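Local coordinates for ftsY (Mycoplasma mycoides, PDB 1ZU4), which is an SRP receptor of the SRP54 family, modelled as its NG domain, in which a helical bundle is joined to a P-loop NTPase-type fold, at residues A[98-101]-A[105-108]; A[124-129]-A[134-139]; A[182-187]-A[218-223]; A[228-233]-A[283-288]. All blocks are in the same frame, centred on the assembly; numbering follows the deposited sequence.

Interaction 1: A[98-101]-A[105-108]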
loop_
_atom_site.group_PDB
_atom_site.type_symbol
_atom_site.label_atom_id
_atom_site.label_comp_id
_atom_site.label_asym_id
_atom_site.label_seq_id
_atom_site.Cartn_x
_atom_site.Cartn_y
_atom_site.Cartn_z
ATOM N N ILE A 98 5.949 10.062 -2.006
ATOM C CA ILE A 98 6.486 9.420 -3.193
ATOM C C ILE A 98 7.592 10.308 -3.761
ATOM O O ILE A 98 7.380 11.484 -4.052
ATOM C CB ILE A 98 5.362 9.161 -4.262
ATOM C CG1 ILE A 98 4.165 8.464 -3.614
ATOM C CG2 ILE A 98 5.890 8.373 -5.482
ATOM C CD1 ILE A 98 4.433 7.092 -3.209
ATOM N N ASP A 99 8.779 9.734 -3.877
ATOM C CA ASP A 99 9.948 10.452 -4.393
ATOM C C ASP A 99 9.866 10.508 -5.931
ATOM O O ASP A 99 10.561 9.777 -6.651
ATOM C CB ASP A 99 11.241 9.810 -3.893
ATOM C CG ASP A 99 12.469 10.678 -4.136
ATOM O OD1 ASP A 99 12.310 11.834 -4.527
ATOM O OD2 ASP A 99 13.613 10.188 -3.972
ATOM N N PHE A 100 9.010 11.406 -6.413
ATOM C CA PHE A 100 8.826 11.656 -7.846
ATOM C C PHE A 100 9.291 13.113 -8.068
ATOM O O PHE A 100 8.789 14.025 -7.410
ATOM C CB PHE A 100 7.359 11.462 -8.232
ATOM C CG PHE A 100 7.122 11.462 -9.710
ATOM C CD1 PHE A 100 7.000 10.252 -10.420
ATOM C CD2 PHE A 100 7.141 12.682 -10.430
ATOM C CE1 PHE A 100 6.851 10.264 -11.830
ATOM C CE2 PHE A 100 6.972 12.713 -11.825
ATOM C CZ PHE A 100 6.819 11.508 -12.538
ATOM N N LYS A 101 10.255 13.339 -8.953
ATOM C CA LYS A 101 10.698 14.717 -9.245
ATOM C C LYS A 101 10.478 14.958 -10.706
ATOM O O LYS A 101 10.672 14.059 -11.498
ATOM C CB LYS A 101 12.193 14.913 -8.965
ATOM C CG LYS A 101 12.709 14.403 -7.644
ATOM C CD LYS A 101 12.505 15.370 -6.522
ATOM C CE LYS A 101 13.776 15.439 -5.683
ATOM N NZ LYS A 101 13.989 14.239 -4.835
ATOM N N LEU A 105 14.625 10.993 -14.420
ATOM C CA LEU A 105 14.019 9.710 -14.675
ATOM C C LEU A 105 13.759 9.035 -13.335
ATOM O O LEU A 105 14.666 8.574 -12.649
ATOM C CB LEU A 105 14.896 8.863 -15.604
ATOM C CG LEU A 105 14.500 7.399 -15.738
ATOM C CD1 LEU A 105 13.167 7.252 -16.334
ATOM C CD2 LEU A 105 15.623 6.747 -16.592
ATOM N N ASN A 106 12.505 9.040 -12.931
ATOM C CA ASN A 106 12.124 8.427 -11.669
ATOM C C ASN A 106 12.101 6.917 -11.902
ATOM O O ASN A 106 11.655 6.443 -12.940
ATOM C CB ASN A 106 10.734 8.946 -11.224
ATOM C CG ASN A 106 10.718 10.444 -11.029
ATOM O OD1 ASN A 106 11.251 10.940 -10.040
ATOM N ND2 ASN A 106 10.197 11.178 -12.023
ATOM N N ILE A 107 12.593 6.148 -10.941
ATOM C CA ILE A 107 12.614 4.704 -11.104
ATOM C C ILE A 107 12.029 4.033 -9.859
ATOM O O ILE A 107 12.575 4.175 -8.781
ATOM C CB ILE A 107 14.054 4.177 -11.395
ATOM C CG1 ILE A 107 14.677 4.894 -12.607
ATOM C CG2 ILE A 107 13.987 2.703 -11.628
ATOM C CD1 ILE A 107 16.185 4.528 -12.920
ATOM N N PHE A 108 10.939 3.281 -10.032
ATOM C CA PHE A 108 10.283 2.608 -8.920
ATOM C C PHE A 108 10.290 1.119 -9.173
ATOM O O PHE A 108 9.925 0.669 -10.281
ATOM C CB PHE A 108 8.801 2.999 -8.809
ATOM C CG PHE A 108 8.551 4.433 -8.543
ATOM C CD1 PHE A 108 7.262 4.924 -8.680
ATOM C CD2 PHE A 108 9.593 5.306 -8.159
ATOM C CE1 PHE A 108 7.001 6.280 -8.442
ATOM C CE2 PHE A 108 9.351 6.652 -7.911
ATOM C CZ PHE A 108 8.075 7.140 -8.006
#

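Interaction 2: A[124-129]-A[134-139]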
loop_
_atom_site.group_PDB
_atom_site.type_symbol
_atom_site.label_atom_id
_atom_site.label_comp_id
_atom_site.label_asym_id
_atom_site.label_seq_id
_atom_site.Cartn_x
_atom_site.Cartn_y
_atom_site.Cartn_z
ATOM N N LYS A 124 -1.616 -0.073 -12.777
ATOM C CA LYS A 124 -2.400 1.017 -12.238
ATOM C C LYS A 124 -1.509 2.207 -11.947
ATOM O O LYS A 124 -1.909 3.326 -12.196
ATOM C CB LYS A 124 -3.173 0.597 -10.993
ATOM C CG LYS A 124 -4.318 -0.368 -11.367
ATOM C CD LYS A 124 -5.147 -0.756 -10.205
ATOM C CE LYS A 124 -6.188 -1.801 -10.655
ATOM N NZ LYS A 124 -7.336 -1.851 -9.703
ATOM N N MET A 125 -0.297 1.945 -11.461
ATOM C CA MET A 125 0.655 3.002 -11.250
ATOM C C MET A 125 1.126 3.661 -12.530
ATOM O O MET A 125 1.292 4.875 -12.548
ATOM C CB MET A 125 1.828 2.509 -10.447
ATOM C CG MET A 125 1.593 2.643 -8.938
ATOM S SD MET A 125 3.197 2.435 -8.241
ATOM C CE MET A 125 3.775 4.102 -8.024
ATOM N N ALA A 126 1.381 2.882 -13.579
ATOM C CA ALA A 126 1.743 3.467 -14.874
ATOM C C ALA A 126 0.630 4.424 -15.383
ATOM O O ALA A 126 0.918 5.558 -15.802
ATOM C CB ALA A 126 2.024 2.342 -15.932
ATOM N N ASN A 127 -0.604 3.934 -15.366
ATOM C CA ASN A 127 -1.796 4.724 -15.717
ATOM C C ASN A 127 -1.962 6.007 -14.880
ATOM O O ASN A 127 -2.357 7.032 -15.419
ATOM C CB ASN A 127 -3.098 3.893 -15.589
ATOM C CG ASN A 127 -4.300 4.589 -16.255
ATOM O OD1 ASN A 127 -5.274 4.989 -15.590
ATOM N ND2 ASN A 127 -4.204 4.774 -17.559
ATOM N N TYR A 128 -1.663 5.922 -13.582
ATOM C CA TYR A 128 -1.757 7.042 -12.653
ATOM C C TYR A 128 -0.834 8.175 -13.081
ATOM O O TYR A 128 -1.240 9.368 -13.077
ATOM C CB TYR A 128 -1.415 6.577 -11.220
ATOM C CG TYR A 128 -1.429 7.652 -10.148
ATOM C CD1 TYR A 128 -2.564 7.897 -9.366
ATOM C CD2 TYR A 128 -0.271 8.387 -9.869
ATOM C CE1 TYR A 128 -2.526 8.899 -8.346
ATOM C CE2 TYR A 128 -0.238 9.357 -8.897
ATOM C CZ TYR A 128 -1.340 9.629 -8.147
ATOM O OH TYR A 128 -1.206 10.612 -7.162
ATOM N N TYR A 129 0.416 7.837 -13.435
ATOM C CA TYR A 129 1.353 8.876 -13.874
ATOM C C TYR A 129 1.091 9.310 -15.316
ATOM O O TYR A 129 1.237 10.503 -15.653
ATOM C CB TYR A 129 2.814 8.435 -13.642
ATOM C CG TYR A 129 3.104 8.487 -12.181
ATOM C CD1 TYR A 129 3.076 7.324 -11.404
ATOM C CD2 TYR A 129 3.318 9.697 -11.554
ATOM C CE1 TYR A 129 3.283 7.356 -10.033
ATOM C CE2 TYR A 129 3.516 9.767 -10.151
ATOM C CZ TYR A 129 3.499 8.578 -9.407
ATOM O OH TYR A 129 3.672 8.605 -8.036
ATOM N N TYR A 134 2.775 12.246 -17.746
ATOM C CA TYR A 134 4.139 11.740 -17.772
ATOM C C TYR A 134 4.325 10.602 -18.779
ATOM O O TYR A 134 3.363 9.878 -19.124
ATOM C CB TYR A 134 4.571 11.337 -16.358
ATOM C CG TYR A 134 4.546 12.493 -15.354
ATOM C CD1 TYR A 134 3.517 12.623 -14.407
ATOM C CD2 TYR A 134 5.554 13.463 -15.347
ATOM C CE1 TYR A 134 3.489 13.674 -13.494
ATOM C CE2 TYR A 134 5.542 14.501 -14.428
ATOM C CZ TYR A 134 4.509 14.628 -13.520
ATOM O OH TYR A 134 4.540 15.668 -12.612
ATOM N N LYS A 135 5.557 10.498 -19.290
ATOM C CA LYS A 135 5.942 9.443 -20.222
ATOM C C LYS A 135 6.489 8.241 -19.428
ATOM O O LYS A 135 7.502 8.358 -18.727
ATOM C CB LYS A 135 6.974 9.991 -21.227
ATOM C CG LYS A 135 7.110 9.189 -22.495
ATOM C CD LYS A 135 8.265 9.703 -23.372
ATOM C CE LYS A 135 8.559 8.694 -24.459
ATOM N NZ LYS A 135 9.501 9.274 -25.460
ATOM N N VAL A 136 5.784 7.110 -19.509
ATOM C CA VAL A 136 6.011 5.962 -18.606
ATOM C C VAL A 136 6.459 4.704 -19.337
ATOM O O VAL A 136 5.885 4.311 -20.348
ATOM C CB VAL A 136 4.776 5.600 -17.737
ATOM C CG1 VAL A 136 5.134 4.498 -16.695
ATOM C CG2 VAL A 136 4.277 6.815 -16.982
ATOM N N LEU A 137 7.488 4.069 -18.782
ATOM C CA LEU A 137 8.000 2.820 -19.308
ATOM C C LEU A 137 7.936 1.753 -18.213
ATOM O O LEU A 137 8.264 2.024 -17.082
ATOM C CB LEU A 137 9.447 3.015 -19.766
ATOM C CG LEU A 137 10.112 1.791 -20.425
ATOM C CD1 LEU A 137 9.418 1.393 -21.740
ATOM C CD2 LEU A 137 11.593 2.059 -20.663
ATOM N N ILE A 138 7.473 0.562 -18.576
ATOM C CA ILE A 138 7.460 -0.618 -17.713
ATOM C C ILE A 138 8.502 -1.643 -18.189
ATOM O O ILE A 138 8.641 -1.909 -19.415
ATOM C CB ILE A 138 6.072 -1.295 -17.732
ATOM C CG1 ILE A 138 5.008 -0.366 -17.113
ATOM C CG2 ILE A 138 6.081 -2.631 -17.021
ATOM C CD1 ILE A 138 3.609 -0.678 -17.613
ATOM N N ALA A 139 9.215 -2.210 -17.206
ATOM C CA ALA A 139 10.179 -3.266 -17.427
ATOM C C ALA A 139 9.566 -4.463 -16.833
ATOM O O ALA A 139 9.518 -4.584 -15.614
ATOM C CB ALA A 139 11.584 -2.970 -16.723
#

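Interaction 3: A[182-187]-A[218-223]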
loop_
_atom_site.group_PDB
_atom_site.type_symbol
_atom_site.label_atom_id
_atom_site.label_comp_id
_atom_site.label_asym_id
_atom_site.label_seq_id
_atom_site.Cartn_x
_atom_site.Cartn_y
_atom_site.Cartn_z
ATOM N N ASP A 182 17.804 -3.430 -20.880
ATOM C CA ASP A 182 17.125 -2.894 -22.064
ATOM C C ASP A 182 16.234 -1.685 -21.783
ATOM O O ASP A 182 16.256 -0.687 -22.532
ATOM C CB ASP A 182 16.329 -3.990 -22.773
ATOM C CG ASP A 182 17.241 -4.960 -23.518
ATOM O OD1 ASP A 182 18.426 -4.599 -23.781
ATOM O OD2 ASP A 182 16.745 -6.056 -23.873
ATOM N N ALA A 183 15.486 -1.753 -20.695
ATOM C CA ALA A 183 14.596 -0.625 -20.303
ATOM C C ALA A 183 15.334 0.682 -19.954
ATOM O O ALA A 183 14.928 1.798 -20.364
ATOM C CB ALA A 183 13.696 -1.076 -19.142
ATOM N N ILE A 184 16.429 0.556 -19.207
ATOM C CA ILE A 184 17.130 1.740 -18.767
ATOM C C ILE A 184 17.659 2.546 -19.939
ATOM O O ILE A 184 17.581 3.778 -19.915
ATOM C CB ILE A 184 18.192 1.437 -17.713
ATOM C CG1 ILE A 184 17.669 1.856 -16.343
ATOM C CG2 ILE A 184 19.492 2.155 -18.032
ATOM C CD1 ILE A 184 17.889 3.350 -15.990
ATOM N N LYS A 185 18.146 1.816 -20.950
ATOM C CA LYS A 185 18.657 2.340 -22.195
ATOM C C LYS A 185 17.587 3.162 -22.950
ATOM O O LYS A 185 17.794 4.337 -23.268
ATOM C CB LYS A 185 19.168 1.154 -23.043
ATOM C CG LYS A 185 19.876 1.545 -24.353
ATOM C CD LYS A 185 20.007 0.353 -25.300
ATOM C CE LYS A 185 20.074 0.829 -26.769
ATOM N NZ LYS A 185 21.294 1.706 -27.081
ATOM N N LYS A 186 16.446 2.536 -23.230
ATOM C CA LYS A 186 15.301 3.216 -23.814
ATOM C C LYS A 186 14.866 4.440 -22.972
ATOM O O LYS A 186 14.589 5.507 -23.521
ATOM C CB LYS A 186 14.146 2.208 -23.911
ATOM C CG LYS A 186 12.905 2.705 -24.530
ATOM C CD LYS A 186 12.047 1.505 -24.924
ATOM C CE LYS A 186 10.712 1.919 -25.458
ATOM N NZ LYS A 186 10.870 2.875 -26.583
ATOM N N ALA A 187 14.821 4.285 -21.647
ATOM C CA ALA A 187 14.212 5.300 -20.779
ATOM C C ALA A 187 15.037 6.566 -20.753
ATOM O O ALA A 187 14.495 7.690 -20.812
ATOM C CB ALA A 187 13.969 4.764 -19.349
ATOM N N LYS A 218 22.619 -1.948 -9.677
ATOM C CA LYS A 218 23.882 -1.591 -10.313
ATOM C C LYS A 218 23.665 -1.031 -11.719
ATOM O O LYS A 218 24.271 -0.044 -12.105
ATOM C CB LYS A 218 24.834 -2.800 -10.307
ATOM C CG LYS A 218 25.468 -3.128 -8.889
ATOM C CD LYS A 218 26.034 -1.800 -8.276
ATOM C CE LYS A 218 27.347 -1.989 -7.510
ATOM N NZ LYS A 218 28.095 -0.686 -7.364
ATOM N N ILE A 219 22.745 -1.626 -12.466
ATOM C CA ILE A 219 22.439 -1.109 -13.799
ATOM C C ILE A 219 21.845 0.310 -13.740
ATOM O O ILE A 219 22.221 1.198 -14.547
ATOM C CB ILE A 219 21.437 -2.049 -14.559
ATOM C CG1 ILE A 219 22.212 -3.241 -15.118
ATOM C CG2 ILE A 219 20.845 -1.311 -15.773
ATOM C CD1 ILE A 219 21.404 -4.430 -15.410
ATOM N N ILE A 220 20.895 0.505 -12.820
ATOM C CA ILE A 220 20.126 1.756 -12.802
ATOM C C ILE A 220 20.908 2.916 -12.159
ATOM O O ILE A 220 20.831 4.054 -12.641
ATOM C CB ILE A 220 18.663 1.604 -12.252
ATOM C CG1 ILE A 220 18.644 1.409 -10.729
ATOM C CG2 ILE A 220 17.905 0.462 -12.978
ATOM C CD1 ILE A 220 17.312 0.906 -10.186
ATOM N N GLN A 221 21.685 2.615 -11.128
ATOM C CA GLN A 221 22.482 3.634 -10.432
ATOM C C GLN A 221 23.583 4.268 -11.300
ATOM O O GLN A 221 24.100 5.341 -10.970
ATOM C CB GLN A 221 23.017 3.066 -9.133
ATOM C CG GLN A 221 21.901 2.708 -8.181
ATOM C CD GLN A 221 22.362 1.962 -7.000
ATOM O OE1 GLN A 221 23.359 1.286 -7.061
ATOM N NE2 GLN A 221 21.608 2.032 -5.896
ATOM N N GLN A 222 23.907 3.627 -12.422
ATOM C CA GLN A 222 24.801 4.246 -13.416
ATOM C C GLN A 222 24.123 5.413 -14.109
ATOM O O GLN A 222 24.797 6.310 -14.621
ATOM C CB GLN A 222 25.218 3.241 -14.494
ATOM C CG GLN A 222 26.197 2.186 -13.982
ATOM C CD GLN A 222 26.547 1.244 -15.075
ATOM O OE1 GLN A 222 27.167 1.635 -16.057
ATOM N NE2 GLN A 222 26.117 -0.004 -14.949
ATOM N N VAL A 223 22.793 5.404 -14.133
ATOM C CA VAL A 223 22.035 6.477 -14.788
ATOM C C VAL A 223 21.467 7.510 -13.779
ATOM O O VAL A 223 21.407 8.727 -14.058
ATOM C CB VAL A 223 20.955 5.881 -15.711
ATOM C CG1 VAL A 223 20.275 6.922 -16.448
ATOM C CG2 VAL A 223 21.602 4.908 -16.704
#

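Interaction 4: A[228-233]-A[283-288]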
loop_
_atom_site.group_PDB
_atom_site.type_symbol
_atom_site.label_atom_id
_atom_site.label_comp_id
_atom_site.label_asym_id
_atom_site.label_seq_id
_atom_site.Cartn_x
_atom_site.Cartn_y
_atom_site.Cartn_z
ATOM N N PRO A 228 16.992 2.869 -6.861
ATOM C CA PRO A 228 15.543 3.054 -7.082
ATOM C C PRO A 228 15.050 4.134 -6.126
ATOM O O PRO A 228 15.419 4.165 -4.928
ATOM C CB PRO A 228 14.923 1.676 -6.740
ATOM C CG PRO A 228 15.970 1.001 -5.840
ATOM C CD PRO A 228 17.319 1.566 -6.224
ATOM N N HIS A 229 14.270 5.042 -6.664
ATOM C CA HIS A 229 13.659 6.120 -5.875
ATOM C C HIS A 229 12.555 5.642 -4.926
ATOM O O HIS A 229 12.363 6.222 -3.842
ATOM C CB HIS A 229 13.130 7.181 -6.842
ATOM C CG HIS A 229 14.174 7.692 -7.800
ATOM N ND1 HIS A 229 15.323 8.323 -7.386
ATOM C CD2 HIS A 229 14.256 7.632 -9.149
ATOM C CE1 HIS A 229 16.060 8.645 -8.437
ATOM N NE2 HIS A 229 15.418 8.273 -9.515
ATOM N N GLU A 230 11.878 4.563 -5.321
ATOM C CA GLU A 230 10.991 3.814 -4.440
ATOM C C GLU A 230 11.129 2.325 -4.730
ATOM O O GLU A 230 11.378 1.921 -5.870
ATOM C CB GLU A 230 9.508 4.241 -4.675
ATOM C CG GLU A 230 9.224 5.773 -4.375
ATOM C CD GLU A 230 9.183 6.096 -2.904
ATOM O OE1 GLU A 230 9.085 5.177 -2.044
ATOM O OE2 GLU A 230 9.222 7.316 -2.599
ATOM N N VAL A 231 10.906 1.528 -3.688
ATOM C CA VAL A 231 10.826 0.076 -3.753
ATOM C C VAL A 231 9.513 -0.235 -3.035
ATOM O O VAL A 231 9.406 -0.117 -1.805
ATOM C CB VAL A 231 12.081 -0.605 -3.039
ATOM C CG1 VAL A 231 11.997 -2.135 -3.098
ATOM C CG2 VAL A 231 13.391 -0.153 -3.677
ATOM N N LEU A 232 8.496 -0.599 -3.815
ATOM C CA LEU A 232 7.163 -0.611 -3.288
ATOM C C LEU A 232 6.649 -2.042 -3.117
ATOM O O LEU A 232 6.568 -2.820 -4.065
ATOM C CB LEU A 232 6.219 0.268 -4.137
ATOM C CG LEU A 232 6.576 1.773 -4.226
ATOM C CD1 LEU A 232 5.782 2.454 -5.329
ATOM C CD2 LEU A 232 6.365 2.528 -2.901
ATOM N N LEU A 233 6.341 -2.376 -1.869
ATOM C CA LEU A 233 5.769 -3.676 -1.511
ATOM C C LEU A 233 4.228 -3.730 -1.565
ATOM O O LEU A 233 3.548 -2.870 -1.026
ATOM C CB LEU A 233 6.281 -4.031 -0.098
ATOM C CG LEU A 233 5.886 -5.385 0.520
ATOM C CD1 LEU A 233 6.410 -6.458 -0.362
ATOM C CD2 LEU A 233 6.426 -5.526 1.985
ATOM N N PRO A 283 5.681 3.430 5.476
ATOM C CA PRO A 283 4.455 4.117 5.076
ATOM C C PRO A 283 3.709 3.424 3.971
ATOM O O PRO A 283 4.305 2.939 2.974
ATOM C CB PRO A 283 4.951 5.457 4.554
ATOM C CG PRO A 283 6.395 5.547 4.921
ATOM C CD PRO A 283 6.890 4.171 5.051
ATOM N N ILE A 284 2.390 3.456 4.101
ATOM C CA ILE A 284 1.535 3.098 3.007
ATOM C C ILE A 284 1.551 4.348 2.102
ATOM O O ILE A 284 1.364 5.459 2.602
ATOM C CB ILE A 284 0.097 2.785 3.507
ATOM C CG1 ILE A 284 0.103 1.588 4.460
ATOM C CG2 ILE A 284 -0.851 2.525 2.317
ATOM C CD1 ILE A 284 -1.185 1.431 5.215
ATOM N N LYS A 285 1.758 4.160 0.787
ATOM C CA LYS A 285 1.876 5.296 -0.133
ATOM C C LYS A 285 0.817 5.357 -1.224
ATOM O O LYS A 285 0.532 6.439 -1.751
ATOM C CB LYS A 285 3.277 5.371 -0.751
ATOM C CG LYS A 285 4.388 5.625 0.335
ATOM C CD LYS A 285 5.695 5.927 -0.277
ATOM C CE LYS A 285 6.738 6.203 0.818
ATOM N NZ LYS A 285 8.008 6.680 0.191
ATOM N N MET A 286 0.255 4.215 -1.578
ATOM C CA MET A 286 -0.808 4.171 -2.576
ATOM C C MET A 286 -1.773 3.154 -2.026
ATOM O O MET A 286 -1.367 2.208 -1.364
ATOM C CB MET A 286 -0.329 3.646 -3.951
ATOM C CG MET A 286 0.702 4.509 -4.698
ATOM S SD MET A 286 0.056 6.057 -5.378
ATOM C CE MET A 286 -0.202 5.583 -7.061
ATOM N N ILE A 287 -3.046 3.364 -2.291
ATOM C CA ILE A 287 -4.081 2.429 -1.882
ATOM C C ILE A 287 -5.008 2.095 -3.068
ATOM O O ILE A 287 -5.509 2.992 -3.738
ATOM C CB ILE A 287 -4.913 2.975 -0.697
ATOM C CG1 ILE A 287 -5.945 1.940 -0.227
ATOM C CG2 ILE A 287 -5.528 4.382 -0.998
ATOM C CD1 ILE A 287 -6.744 2.407 0.997
ATOM N N GLY A 288 -5.221 0.798 -3.285
ATOM C CA GLY A 288 -6.107 0.259 -4.338
ATOM C C GLY A 288 -7.563 0.285 -3.887
ATOM O O GLY A 288 -7.928 -0.285 -2.827
#

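Interaction 1: A[98-101]-A[105-108]
Asn106 and Lys101 pair amide to backbone, fastening the loop that follows helix 71-87 to the start of strand 106-111, a central strand of the P-loop NTPase-type sheet. The hydrogen bonds run in both directions. Lys101 N donates to Asn106 OD1 over 2.8 Å with an N-H...O angle of 167°, and Asn106 ND2 returns a bond of 3.0 Å to Lys101 O, which lies close to the amide plane. Each end of the amide has a second partner, OD1 with Arg104 NE and ND2 with Asp193 O, so four bonds fix its rotation. A salt bridge within the loop joins Lys101 NZ to Asp99 OD1 at 2.9 Å, on the syn side of the carboxylate; Arg104 also pairs with that oxygen.

The same amide stacks on an aromatic face. The Phe100 ring and the Asn106 amide are only 22° apart, and ND2 stands 3.3 Å above the ring plane of Phe100, over its centre. Phe100 carries CG anti to its own N (chi1 -170°), which brings the ring beneath the amide. Because ND2 donates to Lys101 O and Asp193 O, the contact is a flat amide-ring stack, with the N-H groups directed to carbonyls.

One edge of the Phe108 ring meets a carbonyl: Asp99 O lies in its plane, 3.6 Å from Phe108 CE2, facing the weakly positive C-H rim. Two apolar contacts complete the set. Phe100 CD1 approaches Phe108 CZ at 4.1 Å, and the side chains of Ile98 and Phe108 cross at about a right angle, with Ile98 CG2 3.6 Å from Phe108 CZ.

Interaction 2: A[124-129]-A[134-139]
Helix 124-129 and strand 136-139 run nearly antiparallel (167°) with their axes 8.8 Å apart, and Ala126 lies against Val136 where the helix packs on the sheet. This is the return limb of a beta-alpha-beta crossover from strand 106-111 through helix 118-131 to strand 136-140, with strand 194-198 lying between the two strands in the sheet. One backbone hydrogen bond ties the turn of the chain: Tyr134 N donates to Tyr129 O at 3.1 Å.

The interface is otherwise apolar. Ala126 CB, small enough for a close approach, meets Ile138 CD1 at 3.8 Å and Val136 CG1 at 3.9 Å. Both methyls of Val136 touch Ala126: with chi1 at -173°, CG1 turns to Ala126 CB, while Val136 CG2 lies beside Ala126 O and reaches on to Tyr129 CB at 4.0 Å.

At the turn end, Tyr134 brings the CD1 side of its ring to the edge of the Tyr129 ring, with CD1 of Tyr134 4.1 Å from CD2 of Tyr129. One face of the Tyr129 ring takes the edge of Tyr128, and Tyr129 also stacks with Phe100. Tyr134 OH is hydrogen-bonded to Glu102. The rim of the Tyr134 ring also meets the carbonyl that receives its backbone N-H, with Tyr134 CD1 3.4 Å from Tyr129 O.

Interaction 3: A[182-187]-A[218-223]
A helix-to-helix contact joins helix 176-189 to the C-terminal end of helix 206-221, with Ile184 as the one residue of segment 182-187 that meets Ile219, Ile220 and Val223. The closest CA atoms, those of Ile184 and Ile220, are 6.7 Å apart, near enough for the short branches of the side chains to touch.

Ile184 and Ile220 cross at about a right angle, and Ile184 CG1 comes to 3.6 Å from Ile220 CG2. The chi1 of Ile220, 73°, sets its CG1 between the backbone N and carbonyl carbon; the CG2 branch makes the contact, and the CD1 end leads away to Pro228. In the layered alpha/beta architecture of the P-loop fold, both helices lie against strand 106-111, whose Ile107 touches Ile184 and Ile220 alike. Ile184 has a chi1 of -104°, well off a staggered position, which suggests a side chain adjusted to its neighbours.

Val223 reaches Ile184 tip to tip, with 3.7 Å between Val223 CG2 and Ile184 CG2. The chain turns to bring it there, and Val223 N is hydrogen-bonded to Ile220 O at 2.8 Å. Ile219 adds a looser contact, its CG2 lying 4.3 Å from Ile184 CB.

Interaction 4: A[228-233]-A[283-288]
Lys285 and Glu230 form a buried salt bridge, with Lys285 NZ 2.9 Å from Glu230 OE1. The ammonium meets that oxygen on its syn side, 20° out of the carboxylate plane, and makes a second, weak bond of 3.1 Å from Lys285 NZ to Glu230 OE2. Both carboxylate oxygens are held from elsewhere too: OE1 by Ser257 OG, OE2 by the backbone N of Asp99. Lys285 NZ in turn bonds to Arg97 O. This network of donors and acceptors satisfies the charged groups inside the protein, and the nearby ammonium would be expected to help keep the glutamate ionised.

The side chains come from opposite directions. Lys285 is extended beyond CG, whereas Glu230 bends at chi2 (-75°), which turns its carboxylate to the lysine tip. Such reach is needed because strands 230-236 and 284-288 are not neighbours: in the parallel part of the P-loop NTPase-type sheet, strand 258-262 runs between them. The nearest CA atoms, of Leu232 and Lys285, are accordingly 8.5 Å apart.

Packing outside the ion pair is slight. Leu232 CD2 lies 4.3 Å from Lys285 CD, touching the aliphatic part of the lysine. A psi of -25° at Lys285, unlike that of an extended strand, lets Lys285 and the following Met286 both point toward segment 228-233. Met125 of helix 118-131 touches Leu232 and Met286, and Ile98 packs on Lys285.

Overall arrangement
Interaction 4 is the most central, its centre about 6 Å from that of the chain, and it buries a charged pair; interaction 2, at about 17 Å, is equally buried but almost wholly apolar. Interactions 1 and 3 are only partly buried, the former rich in amide and aromatic contacts, the latter purely aliphatic. Met125 of helix 118-131 touches Phe108, joining interactions 1 and 2. Strand 106-111 divides its side chains, Asn106 and Phe108 serving interaction 1 while Leu105, just ahead of it, packs on Ala187 of interaction 3. A backbone bond between Ile107 and His229 ties interaction 1 to interaction 4, and Leu137 on Ala183 and Ala187 connects interactions 2 and 3.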